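PDB 7DH8: transcriptional regulator fur family from Xanthomonas campestris pv. campestris, which probably binds DNA as a zinc-dependent repressor of the Fur family and regulates the transcription of zinc-uptake genes. Local coordinates for residues A[40-53]-A[82-96]. Residues are numbered along the deposited sequence; the frame is centred on the assembly and turned at random.
Sequences LRLTPIRANVLRLI and TVYRALDFLMANGFV
Arg46 lies across the ring of Phe89 where two helices meet in the winged-helix DNA-binding domain usual in Fur-family regulators. Helix 44-53 and helix 82-92, the latter probably the recognition helix, cross at -73° with their axes 8.9 Å apart. The Arg46 chain runs extended from CG to NE and carries the guanidinium over one face of the ring. Arg46 CZ sits 3.7 Å from the centroid of the Phe89 ring, a cation-pi contact, with the two planes 31° apart. Arg46 CD adds a CH-pi contact on the same face. Arg46 NH1 also makes a weak, bent hydrogen bond to Arg41 O in the preceding loop. Phe89 CG is anti to the backbone N (chi1 163°), and the ring extends to that loop. There Leu40 CB meets its edge in plane, 3.8 Å from Phe89 CE1, and Leu42 CD1 touches CE2 near the ring plane. Both methyls of Leu40, CD1 and CD2, rest against Asn93 OD1, 3.5 Å away. The helices come closest where Ala86 CB, small enough for close approach, packs 3.7 Å from Arg46 CG and touches Ile45 CG2. Deeper in, Leu90 CD1 lies 3.7 Å from Val49 CG1 and also meets Leu50 CB. Ile53 CD1 reaches Leu87 CD1 and Val96 CG2. Helix 25-35 adds Phe27 and Val31 against Leu50. Helix 82-92 ends in a Schellman motif with Gly94 at C-prime. Val96, first in wing strand 96-99, directly precedes zinc ligand His97. Asn93 ND2 lies above the opposite face of the Phe89 ring, toward its rim, and donates to Phe89 O at 2.8 Å.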
ATOM      1  N   LEU A  40      16.606 -23.270   0.454  1.00 84.53           N
ATOM      2  CA  LEU A  40      16.491 -22.950  -0.975  1.00 83.99           C
ATOM      3  C   LEU A  40      17.706 -22.813  -1.876  1.00 85.27           C
ATOM      4  O   LEU A  40      18.843 -22.819  -1.399  1.00 88.84           O
ATOM      5  CB  LEU A  40      15.675 -21.665  -0.923  1.00 81.09           C
ATOM      6  CG  LEU A  40      15.589 -20.994   0.441  1.00 81.70           C
ATOM      7  CD1 LEU A  40      15.792 -19.506   0.330  1.00 81.17           C
ATOM      8  CD2 LEU A  40      14.273 -21.307   1.125  1.00 82.44           C
ATOM      9  N   ARG A  41      17.401 -22.775  -3.163  1.00 77.39           N
ATOM     10  CA  ARG A  41      18.404 -22.581  -4.236  1.00 79.31           C
ATOM     11  C   ARG A  41      18.077 -21.577  -5.340  1.00 75.44           C
ATOM     12  O   ARG A  41      16.966 -21.551  -5.810  1.00 75.30           O
ATOM     13  CB  ARG A  41      18.566 -23.953  -4.882  1.00 84.40           C
ATOM     14  CG  ARG A  41      19.755 -24.742  -4.347  1.00 92.40           C
ATOM     15  CD  ARG A  41      19.461 -26.168  -3.892  1.00 98.08           C
ATOM     16  NE  ARG A  41      19.092 -26.985  -5.027  1.00102.15           N
ATOM     17  CZ  ARG A  41      18.111 -27.865  -5.020  1.00105.33           C
ATOM     18  NH1 ARG A  41      17.414 -28.070  -3.916  1.00103.67           N
ATOM     19  NH2 ARG A  41      17.843 -28.531  -6.120  1.00109.43           N
ATOM     20  N   LEU A  42      19.075 -20.827  -5.762  1.00 73.96           N
ATOM     21  CA  LEU A  42      18.833 -19.769  -6.736  1.00 72.29           C
ATOM     22  C   LEU A  42      19.098 -20.262  -8.156  1.00 72.58           C
ATOM     23  O   LEU A  42      20.236 -20.224  -8.631  1.00 74.46           O
ATOM     24  CB  LEU A  42      19.700 -18.565  -6.379  1.00 68.79           C
ATOM     25  CG  LEU A  42      19.155 -17.188  -6.799  1.00 62.97           C
ATOM     26  CD1 LEU A  42      18.017 -16.654  -5.861  1.00 54.31           C
ATOM     27  CD2 LEU A  42      20.290 -16.194  -6.900  1.00 59.66           C
ATOM     28  N   THR A  43      18.031 -20.726  -8.832  1.00 62.82           N
ATOM     29  CA  THR A  43      18.122 -21.152 -10.222  1.00 65.61           C
ATOM     30  C   THR A  43      18.610 -19.998 -11.097  1.00 64.93           C
ATOM     31  O   THR A  43      18.457 -18.828 -10.740  1.00 70.63           O
ATOM     32  CB  THR A  43      16.762 -21.644 -10.739  1.00 65.72           C
ATOM     33  OG1 THR A  43      15.889 -20.527 -10.950  1.00 68.17           O
ATOM     34  CG2 THR A  43      16.096 -22.631  -9.778  1.00 62.34           C
ATOM     35  N   PRO A  44      19.201 -20.305 -12.253  1.00 64.87           N
ATOM     36  CA  PRO A  44      19.563 -19.233 -13.201  1.00 62.01           C
ATOM     37  C   PRO A  44      18.429 -18.277 -13.487  1.00 63.54           C
ATOM     38  O   PRO A  44      18.643 -17.062 -13.610  1.00 62.50           O
ATOM     39  CB  PRO A  44      19.975 -19.998 -14.465  1.00 59.62           C
ATOM     40  CG  PRO A  44      19.710 -21.460 -14.172  1.00 66.86           C
ATOM     41  CD  PRO A  44      19.711 -21.612 -12.689  1.00 66.05           C
ATOM     42  N   ILE A  45      17.208 -18.799 -13.585  1.00 65.33           N
ATOM     43  CA  ILE A  45      16.066 -17.940 -13.845  1.00 56.62           C
ATOM     44  C   ILE A  45      15.819 -16.990 -12.675  1.00 51.89           C
ATOM     45  O   ILE A  45      15.621 -15.790 -12.872  1.00 53.83           O
ATOM     46  CB  ILE A  45      14.805 -18.783 -14.119  1.00 30.00           C
ATOM     47  CG1 ILE A  45      14.962 -19.570 -15.421  1.00 30.00           C
ATOM     48  CG2 ILE A  45      13.573 -17.894 -14.172  1.00 30.00           C
ATOM     49  CD1 ILE A  45      13.893 -20.617 -15.634  1.00 30.00           C
ATOM     50  N   ARG A  46      15.847 -17.506 -11.446  1.00 51.34           N
ATOM     51  CA  ARG A  46      15.673 -16.632 -10.293  1.00 54.86           C
ATOM     52  C   ARG A  46      16.810 -15.624 -10.180  1.00 55.22           C
ATOM     53  O   ARG A  46      16.609 -14.502  -9.682  1.00 55.26           O
ATOM     54  CB  ARG A  46      15.597 -17.462  -9.014  1.00 53.25           C
ATOM     55  CG  ARG A  46      14.366 -18.287  -8.890  1.00 48.22           C
ATOM     56  CD  ARG A  46      14.670 -19.484  -8.009  1.00 55.72           C
ATOM     57  NE  ARG A  46      13.449 -20.074  -7.492  1.00 58.95           N
ATOM     58  CZ  ARG A  46      13.383 -21.294  -6.977  1.00 65.65           C
ATOM     59  NH1 ARG A  46      14.480 -22.033  -6.898  1.00 71.93           N
ATOM     60  NH2 ARG A  46      12.226 -21.769  -6.537  1.00 61.83           N
ATOM     61  N   ALA A  47      18.014 -16.025 -10.593  1.00 50.09           N
ATOM     62  CA  ALA A  47      19.168 -15.149 -10.496  1.00 52.57           C
ATOM     63  C   ALA A  47      19.085 -14.029 -11.526  1.00 53.61           C
ATOM     64  O   ALA A  47      19.418 -12.867 -11.226  1.00 50.44           O
ATOM     65  CB  ALA A  47      20.453 -15.962 -10.683  1.00 59.69           C
ATOM     66  N   ASN A  48      18.632 -14.362 -12.743  1.00 47.08           N
ATOM     67  CA  ASN A  48      18.491 -13.349 -13.779  1.00 50.41           C
ATOM     68  C   ASN A  48      17.342 -12.403 -13.478  1.00 49.06           C
ATOM     69  O   ASN A  48      17.422 -11.213 -13.803  1.00 48.85           O
ATOM     70  CB  ASN A  48      18.294 -14.003 -15.151  1.00 53.48           C
ATOM     71  CG  ASN A  48      18.434 -13.005 -16.292  1.00 65.68           C
ATOM     72  OD1 ASN A  48      19.337 -12.156 -16.285  1.00 75.33           O
ATOM     73  ND2 ASN A  48      17.546 -13.103 -17.282  1.00 68.58           N
ATOM     74  N   VAL A  49      16.261 -12.899 -12.875  1.00 48.58           N
ATOM     75  CA  VAL A  49      15.194 -11.995 -12.478  1.00 42.46           C
ATOM     76  C   VAL A  49      15.689 -11.079 -11.369  1.00 41.28           C
ATOM     77  O   VAL A  49      15.539  -9.857 -11.438  1.00 41.39           O
ATOM     78  CB  VAL A  49      13.939 -12.781 -12.063  1.00 42.65           C
ATOM     79  CG1 VAL A  49      12.921 -11.859 -11.414  1.00 34.04           C
ATOM     80  CG2 VAL A  49      13.305 -13.366 -13.300  1.00 50.42           C
ATOM     81  N   LEU A  50      16.342 -11.663 -10.359  1.00 39.61           N
ATOM     82  CA  LEU A  50      16.857 -10.883  -9.246  1.00 36.52           C
ATOM     83  C   LEU A  50      17.853  -9.862  -9.743  1.00 40.65           C
ATOM     84  O   LEU A  50      17.777  -8.681  -9.383  1.00 37.18           O
ATOM     85  CB  LEU A  50      17.512 -11.808  -8.210  1.00 40.49           C
ATOM     86  CG  LEU A  50      18.260 -11.068  -7.095  1.00 45.38           C
ATOM     87  CD1 LEU A  50      17.287 -10.225  -6.266  1.00 48.73           C
ATOM     88  CD2 LEU A  50      19.039 -12.025  -6.208  1.00 55.48           C
ATOM     89  N   ARG A  51      18.780 -10.303 -10.611  1.00 41.19           N
ATOM     90  CA  ARG A  51      19.796  -9.407 -11.156  1.00 45.99           C
ATOM     91  C   ARG A  51      19.163  -8.244 -11.912  1.00 46.19           C
ATOM     92  O   ARG A  51      19.568  -7.084 -11.737  1.00 45.17           O
ATOM     93  CB  ARG A  51      20.751 -10.182 -12.066  1.00 53.73           C
ATOM     94  CG  ARG A  51      21.911  -9.346 -12.600  1.00 62.69           C
ATOM     95  CD  ARG A  51      22.571  -9.981 -13.841  1.00 71.40           C
ATOM     96  NE  ARG A  51      22.478 -11.442 -13.838  1.00 77.95           N
ATOM     97  CZ  ARG A  51      23.145 -12.249 -13.010  1.00 80.49           C
ATOM     98  NH1 ARG A  51      23.986 -11.758 -12.101  1.00 75.58           N
ATOM     99  NH2 ARG A  51      22.965 -13.563 -13.098  1.00 84.38           N
ATOM    100  N   LEU A  52      18.188  -8.534 -12.789  1.00 37.11           N
ATOM    101  CA  LEU A  52      17.511  -7.472 -13.522  1.00 36.18           C
ATOM    102  C   LEU A  52      16.852  -6.470 -12.577  1.00 37.92           C
ATOM    103  O   LEU A  52      16.942  -5.253 -12.786  1.00 47.07           O
ATOM    104  CB  LEU A  52      16.464  -8.069 -14.471  1.00 38.58           C
ATOM    105  CG  LEU A  52      17.031  -8.777 -15.734  1.00 45.90           C
ATOM    106  CD1 LEU A  52      15.898  -9.468 -16.535  1.00 44.97           C
ATOM    107  CD2 LEU A  52      17.861  -7.831 -16.604  1.00 44.64           C
ATOM    108  N   ILE A  53      16.155  -6.950 -11.544  1.00 32.91           N
ATOM    109  CA  ILE A  53      15.474  -5.994 -10.662  1.00 30.87           C
ATOM    110  C   ILE A  53      16.506  -5.153  -9.909  1.00 37.22           C
ATOM    111  O   ILE A  53      16.398  -3.927  -9.845  1.00 42.09           O
ATOM    112  CB  ILE A  53      14.494  -6.722  -9.715  1.00 33.23           C
ATOM    113  CG1 ILE A  53      13.350  -7.374 -10.490  1.00 29.81           C
ATOM    114  CG2 ILE A  53      13.941  -5.777  -8.561  1.00 28.31           C
ATOM    115  CD1 ILE A  53      12.534  -8.343  -9.666  1.00 31.58           C
ATOM    116  N   THR A  82       7.115 -18.976 -15.964  1.00 49.24           N
ATOM    117  CA  THR A  82       8.375 -19.351 -15.328  1.00 58.92           C
ATOM    118  C   THR A  82       8.992 -18.157 -14.616  1.00 53.90           C
ATOM    119  O   THR A  82       9.356 -18.249 -13.437  1.00 55.69           O
ATOM    120  CB  THR A  82       9.344 -19.920 -16.366  1.00 61.61           C
ATOM    121  OG1 THR A  82       8.908 -21.226 -16.735  1.00 69.28           O
ATOM    122  CG2 THR A  82      10.732 -20.014 -15.810  1.00 59.47           C
ATOM    123  N   VAL A  83       9.078 -17.010 -15.302  1.00 55.07           N
ATOM    124  CA  VAL A  83       9.560 -15.794 -14.637  1.00 49.69           C
ATOM    125  C   VAL A  83       8.615 -15.380 -13.508  1.00 42.38           C
ATOM    126  O   VAL A  83       9.053 -14.873 -12.476  1.00 41.57           O
ATOM    127  CB  VAL A  83       9.777 -14.647 -15.658  1.00 52.92           C
ATOM    128  CG1 VAL A  83      10.514 -15.146 -16.909  1.00 57.94           C
ATOM    129  CG2 VAL A  83       8.478 -14.065 -16.065  1.00 57.39           C
ATOM    130  N   TYR A  84       7.311 -15.607 -13.657  1.00 44.81           N
ATOM    131  CA  TYR A  84       6.433 -15.140 -12.584  1.00 44.77           C
ATOM    132  C   TYR A  84       6.578 -15.992 -11.321  1.00 44.45           C
ATOM    133  O   TYR A  84       6.414 -15.484 -10.204  1.00 43.73           O
ATOM    134  CB  TYR A  84       4.989 -15.097 -13.073  1.00 46.95           C
ATOM    135  CG  TYR A  84       4.755 -13.930 -14.023  1.00 51.25           C
ATOM    136  CD1 TYR A  84       5.000 -12.621 -13.613  1.00 55.65           C
ATOM    137  CD2 TYR A  84       4.312 -14.135 -15.323  1.00 45.75           C
ATOM    138  CE1 TYR A  84       4.799 -11.548 -14.469  1.00 61.29           C
ATOM    139  CE2 TYR A  84       4.106 -13.067 -16.189  1.00 49.98           C
ATOM    140  CZ  TYR A  84       4.347 -11.776 -15.758  1.00 58.69           C
ATOM    141  OH  TYR A  84       4.153 -10.704 -16.612  1.00 64.78           O
ATOM    142  N   ARG A  85       6.907 -17.271 -11.471  1.00 43.64           N
ATOM    143  CA  ARG A  85       7.160 -18.086 -10.292  1.00 47.03           C
ATOM    144  C   ARG A  85       8.529 -17.800  -9.690  1.00 48.85           C
ATOM    145  O   ARG A  85       8.690 -17.877  -8.461  1.00 54.79           O
ATOM    146  CB  ARG A  85       7.005 -19.560 -10.631  1.00 48.98           C
ATOM    147  CG  ARG A  85       5.542 -19.982 -10.531  1.00 58.72           C
ATOM    148  CD  ARG A  85       5.376 -21.481 -10.666  1.00 67.37           C
ATOM    149  NE  ARG A  85       5.902 -21.962 -11.936  1.00 73.02           N
ATOM    150  CZ  ARG A  85       5.188 -22.004 -13.062  1.00 77.02           C
ATOM    151  NH1 ARG A  85       3.923 -21.582 -13.054  1.00 78.70           N
ATOM    152  NH2 ARG A  85       5.729 -22.469 -14.188  1.00 72.55           N
ATOM    153  N   ALA A  86       9.508 -17.429 -10.518  1.00 48.96           N
ATOM    154  CA  ALA A  86      10.784 -16.966  -9.978  1.00 49.63           C
ATOM    155  C   ALA A  86      10.596 -15.689  -9.156  1.00 46.37           C
ATOM    156  O   ALA A  86      11.139 -15.559  -8.044  1.00 51.47           O
ATOM    157  CB  ALA A  86      11.801 -16.760 -11.113  1.00 43.54           C
ATOM    158  N   LEU A  87       9.803 -14.747  -9.664  1.00 39.39           N
ATOM    159  CA  LEU A  87       9.456 -13.565  -8.877  1.00 41.52           C
ATOM    160  C   LEU A  87       8.768 -13.922  -7.557  1.00 46.93           C
ATOM    161  O   LEU A  87       9.126 -13.380  -6.503  1.00 46.04           O
ATOM    162  CB  LEU A  87       8.578 -12.628  -9.705  1.00 42.67           C
ATOM    163  CG  LEU A  87       8.253 -11.246  -9.119  1.00 41.64           C
ATOM    164  CD1 LEU A  87       9.499 -10.415  -8.839  1.00 38.88           C
ATOM    165  CD2 LEU A  87       7.387 -10.512 -10.089  1.00 39.53           C
ATOM    166  N   ASP A  88       7.756 -14.802  -7.580  1.00 47.21           N
ATOM    167  CA  ASP A  88       7.118 -15.219  -6.324  1.00 42.59           C
ATOM    168  C   ASP A  88       8.142 -15.756  -5.317  1.00 44.69           C
ATOM    169  O   ASP A  88       8.069 -15.448  -4.126  1.00 46.01           O
ATOM    170  CB  ASP A  88       6.082 -16.308  -6.574  1.00 49.41           C
ATOM    171  CG  ASP A  88       4.848 -15.807  -7.330  1.00 54.19           C
ATOM    172  OD1 ASP A  88       4.460 -14.634  -7.192  1.00 52.89           O
ATOM    173  OD2 ASP A  88       4.247 -16.626  -8.049  1.00 60.30           O
ATOM    174  N   PHE A  89       9.070 -16.599  -5.778  1.00 39.57           N
ATOM    175  CA  PHE A  89      10.091 -17.147  -4.899  1.00 48.97           C
ATOM    176  C   PHE A  89      10.897 -16.030  -4.259  1.00 52.89           C
ATOM    177  O   PHE A  89      11.075 -15.997  -3.036  1.00 56.90           O
ATOM    178  CB  PHE A  89      10.991 -18.098  -5.685  1.00 52.39           C
ATOM    179  CG  PHE A  89      12.284 -18.406  -5.007  1.00 61.01           C
ATOM    180  CD1 PHE A  89      12.369 -19.445  -4.104  1.00 62.93           C
ATOM    181  CD2 PHE A  89      13.419 -17.645  -5.263  1.00 66.42           C
ATOM    182  CE1 PHE A  89      13.551 -19.721  -3.471  1.00 67.46           C
ATOM    183  CE2 PHE A  89      14.609 -17.915  -4.632  1.00 68.02           C
ATOM    184  CZ  PHE A  89      14.680 -18.961  -3.738  1.00 69.77           C
ATOM    185  N   LEU A  90      11.371 -15.084  -5.081  1.00 55.06           N
ATOM    186  CA  LEU A  90      12.106 -13.940  -4.566  1.00 47.91           C
ATOM    187  C   LEU A  90      11.305 -13.191  -3.502  1.00 44.91           C
ATOM    188  O   LEU A  90      11.849 -12.783  -2.471  1.00 45.59           O
ATOM    189  CB  LEU A  90      12.493 -13.016  -5.728  1.00 44.51           C
ATOM    190  CG  LEU A  90      13.428 -13.711  -6.724  1.00 42.54           C
ATOM    191  CD1 LEU A  90      13.714 -12.820  -7.936  1.00 42.86           C
ATOM    192  CD2 LEU A  90      14.736 -14.113  -6.032  1.00 48.66           C
ATOM    193  N   MET A  91       9.999 -13.047  -3.699  1.00 43.86           N
ATOM    194  CA  MET A  91       9.224 -12.264  -2.744  1.00 46.38           C
ATOM    195  C   MET A  91       8.992 -13.032  -1.444  1.00 52.42           C
ATOM    196  O   MET A  91       9.061 -12.452  -0.346  1.00 52.20           O
ATOM    197  CB  MET A  91       7.894 -11.866  -3.376  1.00 42.61           C
ATOM    198  CG  MET A  91       7.980 -10.644  -4.326  1.00 42.36           C
ATOM    199  SD  MET A  91       6.314 -10.298  -4.912  1.00 54.88           S
ATOM    200  CE  MET A  91       5.850 -11.866  -5.607  1.00 62.59           C
ATOM    201  N   ALA A  92       8.694 -14.328  -1.542  1.00 45.89           N
ATOM    202  CA  ALA A  92       8.329 -15.065  -0.336  1.00 52.08           C
ATOM    203  C   ALA A  92       9.519 -15.168   0.608  1.00 59.01           C
ATOM    204  O   ALA A  92       9.347 -15.171   1.839  1.00 62.29           O
ATOM    205  CB  ALA A  92       7.787 -16.448  -0.713  1.00 48.11           C
ATOM    206  N   ASN A  93      10.725 -15.176   0.044  1.00 56.65           N
ATOM    207  CA  ASN A  93      11.983 -15.237   0.772  1.00 57.26           C
ATOM    208  C   ASN A  93      12.585 -13.870   1.066  1.00 57.22           C
ATOM    209  O   ASN A  93      13.729 -13.790   1.539  1.00 61.51           O
ATOM    210  CB  ASN A  93      12.961 -16.090  -0.024  1.00 55.04           C
ATOM    211  CG  ASN A  93      12.513 -17.531  -0.097  1.00 65.05           C
ATOM    212  OD1 ASN A  93      12.615 -18.260   0.888  1.00 70.92           O
ATOM    213  ND2 ASN A  93      11.965 -17.936  -1.239  1.00 62.50           N
ATOM    214  N   GLY A  94      11.866 -12.797   0.770  1.00 59.35           N
ATOM    215  CA  GLY A  94      12.296 -11.470   1.153  1.00 52.22           C
ATOM    216  C   GLY A  94      13.456 -10.894   0.377  1.00 49.42           C
ATOM    217  O   GLY A  94      14.068  -9.931   0.858  1.00 46.36           O
ATOM    218  N   PHE A  95      13.780 -11.429  -0.801  1.00 42.13           N
ATOM    219  CA  PHE A  95      14.815 -10.826  -1.636  1.00 42.03           C
ATOM    220  C   PHE A  95      14.299  -9.696  -2.524  1.00 37.88           C
ATOM    221  O   PHE A  95      15.102  -8.931  -3.047  1.00 35.09           O
ATOM    222  CB  PHE A  95      15.484 -11.898  -2.505  1.00 39.46           C
ATOM    223  CG  PHE A  95      16.044 -13.046  -1.701  1.00 48.48           C
ATOM    224  CD1 PHE A  95      17.059 -12.824  -0.757  1.00 52.56           C
ATOM    225  CD2 PHE A  95      15.561 -14.336  -1.864  1.00 51.99           C
ATOM    226  CE1 PHE A  95      17.581 -13.864  -0.020  1.00 59.94           C
ATOM    227  CE2 PHE A  95      16.088 -15.381  -1.124  1.00 59.94           C
ATOM    228  CZ  PHE A  95      17.092 -15.147  -0.198  1.00 62.67           C
ATOM    229  N   VAL A  96      12.991  -9.600  -2.722  1.00 40.61           N
ATOM    230  CA  VAL A  96      12.372  -8.593  -3.584  1.00 28.86           C
ATOM    231  C   VAL A  96      11.146  -8.123  -2.838  1.00 32.66           C
ATOM    232  O   VAL A  96      10.482  -8.924  -2.175  1.00 36.06           O
ATOM    233  CB  VAL A  96      11.991  -9.190  -4.950  1.00 29.35           C
ATOM    234  CG1 VAL A  96      10.808  -8.397  -5.616  1.00 29.17           C
ATOM    235  CG2 VAL A  96      13.240  -9.300  -5.873  1.00 30.60           C
TER